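Lysosome-associated membrane glycoprotein 3 (Homo sapiens, PDB 4AKM) is a lysosomal membrane glycoprotein that takes part in the unfolded protein response and modulates autophagy by acting in the fusion of lysosomes with autophagosomes. Local coordinates at residues A19-Q24 with V69-T74; L25-K30 with A87-S92; T110-S115 with A141-D146. All blocks are in the same frame, centred on the assembly; numbering follows the deposited sequence.

Interaction 1. Residues A19-Q24 with V69-T74. With NAG (2-acetamido-2-deoxy-beta-D-glucopyranose), chain D.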
# COMPACT_ATOMS: atom_id res chain seq x y z
N ALA A 19 5.26 7.82 1.04
CA ALA A 19 5.27 6.40 1.38
C ALA A 19 6.47 5.66 0.82
O ALA A 19 6.70 5.61 -0.38
CB ALA A 19 3.97 5.74 0.96
N GLU A 20 7.23 5.08 1.73
CA GLU A 20 8.32 4.19 1.39
C GLU A 20 7.91 2.82 1.85
O GLU A 20 7.36 2.68 2.94
CB GLU A 20 9.59 4.64 2.11
CG GLU A 20 9.91 6.11 1.90
CD GLU A 20 11.07 6.56 2.75
OE1 GLU A 20 11.54 5.76 3.57
OE2 GLU A 20 11.51 7.72 2.61
N MET A 21 8.15 1.81 1.02
CA MET A 21 7.80 0.43 1.34
C MET A 21 8.15 -0.48 0.18
O MET A 21 8.39 -0.03 -0.94
CB MET A 21 6.31 0.28 1.66
CG MET A 21 5.37 0.63 0.51
SD MET A 21 3.76 1.30 1.03
CE MET A 21 3.16 -0.00 2.09
N GLY A 22 8.19 -1.77 0.48
CA GLY A 22 8.31 -2.80 -0.52
C GLY A 22 6.98 -3.52 -0.52
O GLY A 22 6.37 -3.69 0.53
N ILE A 23 6.52 -3.92 -1.70
CA ILE A 23 5.22 -4.56 -1.82
C ILE A 23 5.32 -5.81 -2.69
O ILE A 23 6.00 -5.84 -3.71
CB ILE A 23 4.15 -3.57 -2.33
CG1 ILE A 23 3.96 -2.44 -1.33
CG2 ILE A 23 2.83 -4.28 -2.56
CD1 ILE A 23 3.36 -1.20 -1.92
N GLN A 24 4.64 -6.86 -2.23
CA GLN A 24 4.65 -8.15 -2.88
C GLN A 24 3.20 -8.58 -3.04
O GLN A 24 2.36 -8.31 -2.17
CB GLN A 24 5.43 -9.15 -2.02
CG GLN A 24 5.72 -10.49 -2.70
CD GLN A 24 6.59 -11.42 -1.85
OE1 GLN A 24 6.12 -12.04 -0.90
NE2 GLN A 24 7.87 -11.52 -2.20
N VAL A 69 -1.64 -1.36 -7.31
CA VAL A 69 -1.99 -1.47 -5.91
C VAL A 69 -2.49 -0.11 -5.45
O VAL A 69 -1.84 0.91 -5.66
CB VAL A 69 -0.80 -1.93 -5.03
CG1 VAL A 69 -1.17 -1.87 -3.56
CG2 VAL A 69 -0.36 -3.33 -5.41
N ASN A 70 -3.65 -0.12 -4.82
CA ASN A 70 -4.29 1.10 -4.38
C ASN A 70 -4.46 1.11 -2.87
O ASN A 70 -5.18 0.28 -2.30
CB ASN A 70 -5.65 1.27 -5.07
CG ASN A 70 -6.14 2.70 -5.05
OD1 ASN A 70 -5.40 3.63 -4.75
ND2 ASN A 70 -7.42 2.88 -5.38
N LEU A 71 -3.77 2.05 -2.24
CA LEU A 71 -3.85 2.25 -0.80
C LEU A 71 -4.68 3.48 -0.50
O LEU A 71 -4.28 4.59 -0.82
CB LEU A 71 -2.44 2.41 -0.22
CG LEU A 71 -1.49 1.23 -0.43
CD1 LEU A 71 -0.18 1.44 0.32
CD2 LEU A 71 -2.14 -0.07 -0.01
N THR A 72 -5.84 3.28 0.11
CA THR A 72 -6.71 4.38 0.51
C THR A 72 -6.58 4.69 2.00
O THR A 72 -6.71 3.79 2.85
CB THR A 72 -8.18 4.09 0.19
OG1 THR A 72 -8.38 4.07 -1.23
CG2 THR A 72 -9.08 5.15 0.81
N PHE A 73 -6.36 5.97 2.30
CA PHE A 73 -6.21 6.48 3.66
C PHE A 73 -7.41 7.32 4.11
O PHE A 73 -7.96 8.11 3.34
CB PHE A 73 -4.96 7.36 3.76
CG PHE A 73 -3.70 6.68 3.31
CD1 PHE A 73 -3.37 6.64 1.96
CD2 PHE A 73 -2.83 6.12 4.23
CE1 PHE A 73 -2.21 6.03 1.54
CE2 PHE A 73 -1.68 5.52 3.82
CZ PHE A 73 -1.36 5.47 2.47
N THR A 74 -7.78 7.16 5.38
CA THR A 74 -8.81 7.96 6.03
C THR A 74 -8.25 8.51 7.34
O THR A 74 -7.58 7.78 8.08
CB THR A 74 -10.08 7.10 6.32
OG1 THR A 74 -10.77 6.83 5.09
CG2 THR A 74 -11.03 7.81 7.26
C1 NAG D . -8.19 4.08 -5.48
C2 NAG D . -9.15 3.63 -6.57
C3 NAG D . -10.10 4.76 -6.94
C4 NAG D . -10.78 5.33 -5.70
C5 NAG D . -9.77 5.60 -4.58
C6 NAG D . -10.50 5.90 -3.28
C7 NAG D . -8.50 1.93 -8.18
C8 NAG D . -7.98 1.70 -9.57
N2 NAG D . -8.40 3.18 -7.72
O3 NAG D . -11.09 4.26 -7.82
O4 NAG D . -11.44 6.53 -6.01
O5 NAG D . -8.92 4.50 -4.35
O6 NAG D . -9.55 6.14 -2.27
O7 NAG D . -8.98 1.01 -7.52
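The strands 19-24 and 69-74 face each other from two different sheets, with their backbones nearest at Ile23 and Val69, whose CA atoms lie 8.8 Å apart, so side chains alone bridge the gap. Met21, Ile23, Val69 and Leu71 all point inward. Met21 and Leu71 reach toward each other and meet end to end: both SD and the terminal CE of Met21 stand 4.0 Å from Leu71 CD1. The methionine starts out with CG wedged between its own backbone N and carbonyl carbon (chi1 62°), and further bends at chi2 and chi3 turn the thioether so that sulfur and methyl together receive the leucine branch. Two residues along each strand, the contact is looser, with Ile23 CG2 4.4 Å from Val69 CG2. The four residues are buried and wholly apolar in their contact, as expected of a core between two sheets.

The other face of strand 69-74 carries sugar. Asn70 ND2 is bonded covalently to C1 of the N-acetylglucosamine at 1.4 Å, and its side chain, with CG opposite the backbone N (chi1 -160°), carries the sugar out on this outer face. Thr72, the third residue of the Asn-Leu-Thr glycosylation signal, shares a 2.6 Å hydrogen bond between its OG1 and O6 of the same sugar, which holds the hydroxymethyl arm near the strand. Val69 and Leu71 thus face the core, while Asn70 and Thr72, on the other face, hold the sugar.

Around this core, Leu71 also rests on Val85 of strand 80-90, Ile23 touches Leu62 of strand 57-64, and Met21 and Ile23 reach Thr134 and Val132 of strand 130-135.

Interaction 2. Residues L25-K30 with A87-S92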
# COMPACT_ATOMS: atom_id res chain seq x y z
N LEU A 25 2.88 -9.22 -4.15
CA LEU A 25 1.55 -9.77 -4.34
C LEU A 25 1.65 -11.29 -4.43
O LEU A 25 2.45 -11.81 -5.19
CB LEU A 25 0.89 -9.20 -5.60
CG LEU A 25 0.47 -7.73 -5.52
CD1 LEU A 25 -0.09 -7.22 -6.85
CD2 LEU A 25 -0.55 -7.52 -4.40
N ILE A 26 0.85 -11.98 -3.64
CA ILE A 26 0.85 -13.44 -3.63
C ILE A 26 -0.48 -13.95 -4.17
O ILE A 26 -1.53 -13.69 -3.58
CB ILE A 26 1.06 -14.01 -2.20
CG1 ILE A 26 2.49 -13.74 -1.70
CG2 ILE A 26 0.77 -15.51 -2.17
CD1 ILE A 26 2.67 -12.42 -0.99
N VAL A 27 -0.44 -14.68 -5.29
CA VAL A 27 -1.66 -15.31 -5.80
C VAL A 27 -1.65 -16.83 -5.64
O VAL A 27 -0.65 -17.50 -5.91
CB VAL A 27 -2.04 -14.89 -7.26
CG1 VAL A 27 -1.46 -13.52 -7.60
CG2 VAL A 27 -1.59 -15.93 -8.29
N GLN A 28 -2.78 -17.37 -5.19
CA GLN A 28 -2.92 -18.80 -4.95
C GLN A 28 -3.50 -19.51 -6.17
O GLN A 28 -4.72 -19.65 -6.29
CB GLN A 28 -3.80 -19.04 -3.73
CG GLN A 28 -3.27 -20.11 -2.79
CD GLN A 28 -3.67 -19.84 -1.35
OE1 GLN A 28 -2.82 -19.86 -0.44
NE2 GLN A 28 -4.95 -19.59 -1.12
N ASP A 29 -2.63 -19.96 -7.06
CA ASP A 29 -3.03 -20.63 -8.30
C ASP A 29 -3.88 -21.86 -8.03
O ASP A 29 -4.93 -22.05 -8.64
CB ASP A 29 -1.79 -21.07 -9.08
CG ASP A 29 -1.03 -19.90 -9.66
OD1 ASP A 29 -1.68 -18.97 -10.17
OD2 ASP A 29 0.22 -19.92 -9.60
N LYS A 30 -3.41 -22.69 -7.10
CA LYS A 30 -4.01 -23.99 -6.86
C LYS A 30 -5.02 -23.93 -5.72
O LYS A 30 -4.86 -23.14 -4.78
CB LYS A 30 -2.92 -25.02 -6.56
CG LYS A 30 -1.56 -24.69 -7.17
CD LYS A 30 -1.54 -24.82 -8.69
CE LYS A 30 -0.18 -24.42 -9.25
NZ LYS A 30 -0.11 -24.51 -10.74
N ALA A 87 -6.08 -4.36 -5.23
CA ALA A 87 -5.02 -4.74 -6.14
C ALA A 87 -5.56 -5.45 -7.38
O ALA A 87 -6.65 -6.03 -7.37
CB ALA A 87 -3.98 -5.60 -5.45
N TYR A 88 -4.75 -5.37 -8.43
CA TYR A 88 -5.09 -5.93 -9.72
C TYR A 88 -3.78 -6.43 -10.31
O TYR A 88 -2.79 -5.69 -10.34
CB TYR A 88 -5.68 -4.81 -10.57
CG TYR A 88 -6.20 -5.16 -11.94
CD1 TYR A 88 -5.34 -5.31 -13.02
CD2 TYR A 88 -7.56 -5.28 -12.17
CE1 TYR A 88 -5.81 -5.61 -14.28
CE2 TYR A 88 -8.05 -5.58 -13.43
CZ TYR A 88 -7.17 -5.74 -14.49
OH TYR A 88 -7.64 -6.03 -15.75
N LEU A 89 -3.78 -7.68 -10.77
CA LEU A 89 -2.56 -8.31 -11.25
C LEU A 89 -2.84 -9.24 -12.42
O LEU A 89 -3.68 -10.11 -12.33
CB LEU A 89 -1.90 -9.10 -10.12
CG LEU A 89 -0.59 -9.78 -10.51
CD1 LEU A 89 0.43 -8.74 -10.93
CD2 LEU A 89 -0.06 -10.63 -9.38
N THR A 90 -2.12 -9.05 -13.52
CA THR A 90 -2.24 -9.95 -14.67
C THR A 90 -1.11 -10.97 -14.70
O THR A 90 0.06 -10.61 -14.54
CB THR A 90 -2.22 -9.16 -16.00
OG1 THR A 90 -3.11 -8.04 -15.92
CG2 THR A 90 -2.65 -10.05 -17.16
N VAL A 91 -1.45 -12.24 -14.89
CA VAL A 91 -0.44 -13.25 -15.18
C VAL A 91 -0.57 -13.71 -16.63
O VAL A 91 -1.68 -13.88 -17.14
CB VAL A 91 -0.49 -14.45 -14.19
CG1 VAL A 91 -0.32 -13.98 -12.76
CG2 VAL A 91 -1.78 -15.23 -14.34
N SER A 92 0.55 -13.90 -17.31
CA SER A 92 0.52 -14.20 -18.74
C SER A 92 0.02 -15.61 -19.04
O SER A 92 -0.78 -15.81 -19.96
CB SER A 92 1.90 -13.99 -19.38
OG SER A 92 1.84 -14.20 -20.79
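Leu25 and Leu89 bury most of the surface here and run past each other in opposite directions, side by side. Leu25 CD1 comes to 4.2 Å from Leu89 CB, while Leu89 CD2 comes to 4.2 Å from Leu25 CB, so each leucine sets a branch methyl beside the stem of the other. Leu89 carries CG opposite its backbone N (chi1 -179°), which lays its CD2 alongside Leu25, whereas Leu25 carries CG opposite its carbonyl carbon. The second branch of Leu25 is not idle: its CD2 meets the small CB of Ala87 at 4.1 Å, so that the forked end of one leucine touches two inward residues of strand 87-90.

These strands belong to separate sheets. Strand 25-27 is the end of the long strand 14-27, and residues 87-90 belong to strand 80-90 of the five-stranded antiparallel sheet; the two short segments run at 64° to each other, 9.3 Å apart at their closest. A spacing and angle of this kind mark face-to-face packing of sheets rather than edge pairing, in keeping with the beta-prism fold of this luminal domain of the LAMP family.

Val27 is the third contributor. Its CG1 approaches Leu89 CD2 at 3.7 Å, the two side chains meeting at a slant, and the same Leu89 methyl thus touches both Val27 CG1 and Leu25 CB. Leu89 also leans on Phe40 of strand 38-41, and Leu25 on Val132 of strand 130-135. Beyond the core, Asp29 forms a salt bridge through OD2 with NE of Arg38, and Tyr88, on the outer side of its strand, meets the ring of Phe68 with the two planes about 10° apart.

Interaction 3. Residues T110-S115 with A141-D146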
# COMPACT_ATOMS: atom_id res chain seq x y z
N THR A 110 -2.11 5.52 12.90
CA THR A 110 -1.06 6.35 13.47
C THR A 110 -1.60 7.72 13.86
O THR A 110 -2.40 8.30 13.13
CB THR A 110 0.07 6.58 12.45
OG1 THR A 110 0.54 5.31 11.97
CG2 THR A 110 1.23 7.35 13.07
N ALA A 111 -1.15 8.23 15.01
CA ALA A 111 -1.53 9.57 15.46
C ALA A 111 -1.19 10.61 14.40
O ALA A 111 -0.11 10.58 13.82
CB ALA A 111 -0.83 9.90 16.77
N VAL A 112 -2.13 11.52 14.14
CA VAL A 112 -1.97 12.49 13.06
C VAL A 112 -0.76 13.40 13.31
O VAL A 112 -0.52 13.84 14.43
CB VAL A 112 -3.27 13.32 12.84
CG1 VAL A 112 -3.71 14.00 14.13
CG2 VAL A 112 -3.09 14.33 11.72
N GLY A 113 0.01 13.65 12.25
CA GLY A 113 1.23 14.44 12.37
C GLY A 113 2.46 13.57 12.59
O GLY A 113 3.59 14.03 12.43
N HIS A 114 2.23 12.32 12.98
CA HIS A 114 3.31 11.35 13.12
C HIS A 114 3.48 10.54 11.84
O HIS A 114 2.73 10.71 10.88
CB HIS A 114 3.03 10.41 14.30
CG HIS A 114 3.11 11.07 15.64
ND1 HIS A 114 3.28 10.37 16.81
CD2 HIS A 114 3.03 12.38 16.00
CE1 HIS A 114 3.30 11.21 17.83
NE2 HIS A 114 3.15 12.43 17.36
N SER A 115 4.47 9.66 11.83
CA SER A 115 4.65 8.75 10.71
C SER A 115 4.55 7.31 11.18
O SER A 115 4.78 7.02 12.36
CB SER A 115 6.00 8.99 10.02
OG SER A 115 7.08 8.74 10.91
N ALA A 141 0.62 10.49 5.95
CA ALA A 141 -0.43 11.07 5.12
C ALA A 141 -1.10 12.27 5.79
O ALA A 141 -1.08 12.40 7.02
CB ALA A 141 -1.47 10.01 4.77
N PHE A 142 -1.68 13.15 4.97
CA PHE A 142 -2.36 14.37 5.42
C PHE A 142 -1.42 15.42 6.02
O PHE A 142 -0.82 16.21 5.29
CB PHE A 142 -3.50 14.04 6.39
CG PHE A 142 -4.41 12.96 5.90
CD1 PHE A 142 -5.37 13.23 4.93
CD2 PHE A 142 -4.32 11.67 6.40
CE1 PHE A 142 -6.21 12.23 4.47
CE2 PHE A 142 -5.16 10.67 5.94
CZ PHE A 142 -6.10 10.96 4.97
N ASP A 143 -1.31 15.44 7.35
CA ASP A 143 -0.52 16.47 8.03
C ASP A 143 0.99 16.30 7.85
O ASP A 143 1.54 15.23 8.11
CB ASP A 143 -0.87 16.51 9.52
CG ASP A 143 -2.02 17.45 9.82
OD1 ASP A 143 -2.70 17.90 8.87
OD2 ASP A 143 -2.24 17.76 11.01
N PHE A 144 1.65 17.37 7.40
CA PHE A 144 3.09 17.35 7.14
C PHE A 144 3.80 18.59 7.66
O PHE A 144 3.19 19.64 7.87
CB PHE A 144 3.36 17.18 5.65
CG PHE A 144 3.36 15.76 5.19
CD1 PHE A 144 4.47 14.96 5.37
CD2 PHE A 144 2.25 15.22 4.56
CE1 PHE A 144 4.48 13.64 4.95
CE2 PHE A 144 2.24 13.90 4.13
CZ PHE A 144 3.36 13.11 4.32
N GLU A 145 5.11 18.47 7.84
CA GLU A 145 5.94 19.58 8.31
C GLU A 145 7.27 19.61 7.58
O GLU A 145 8.19 18.86 7.91
CB GLU A 145 6.19 19.47 9.81
CG GLU A 145 4.95 19.51 10.67
CD GLU A 145 5.25 19.24 12.12
OE1 GLU A 145 6.16 19.89 12.67
OE2 GLU A 145 4.58 18.37 12.72
N ASP A 146 7.38 20.50 6.59
CA ASP A 146 8.61 20.70 5.84
C ASP A 146 9.12 19.44 5.13
O ASP A 146 10.32 19.21 5.05
CB ASP A 146 9.72 21.28 6.73
CG ASP A 146 9.51 22.75 7.05
OD1 ASP A 146 8.84 23.05 8.06
OD2 ASP A 146 10.02 23.60 6.29
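Val112 and Asp143 meet with their side chains slanting across each other, a methyl against a carboxylate. Val112 CG2 stands above the plane of the Asp143 carboxylate rather than at its rim, displaced toward OD2: it is 3.6 Å from Asp143 OD2 and 3.8 Å from Asp143 CG. The valine places this branch by its first torsion, since with CG1 held between backbone N and carbonyl carbon (chi1 56°), CG2 falls opposite the N and is carried across to the aspartate. The stem of Asp143 at the same time faces the peptide that follows Val112, with its CB 4.1 Å from Gly113 N. Here the two backbones also come nearest, the CA atoms of Gly113 and Asp143 being 5.1 Å apart. Glu145 makes only a distant approach, its OE2 4.5 Å from Gly113 O. The contact is van der Waals packing at the surface, without a hydrogen bond between the two segments.

The backbone around it is held by hydrogen bonds: Asp143 O accepts one from NE2 of Gln140, and His114 O one from the hydroxyl of Tyr80. The Phe142 ring packs on Phe73.

What Asp143 packs on is a type II beta turn running from Ala111 to His114, closed by a 3.0 Å bond from His114 N to Ala111 O. Gly113 fills its third position, where positive phi (93°) suits a residue without a side chain. The contact thus joins the loop that follows strand 137-141 to the turn between strands 97-110 and 116-118.

In the fold
Interactions 1 and 2 are two parts of one core: both draw on strand 14-27, while strands 67-75 and 80-90 lie side by side in the facing sheet. Their centres are about 17 Å apart, but they touch through Val69, whose CG2 is 4.2 Å from Leu25 CD1. Interaction 3 lies at the other end of the domain, its centre about 33 Å from that of interaction 2, with nearest atoms about 18 Å apart. It joins interaction 1 through Phe142, whose CZ is 3.8 Å from Phe73 O. The sugar on Asn70 belongs to interaction 1 and lies about 9 Å from the side chain of Ala87 in interaction 2.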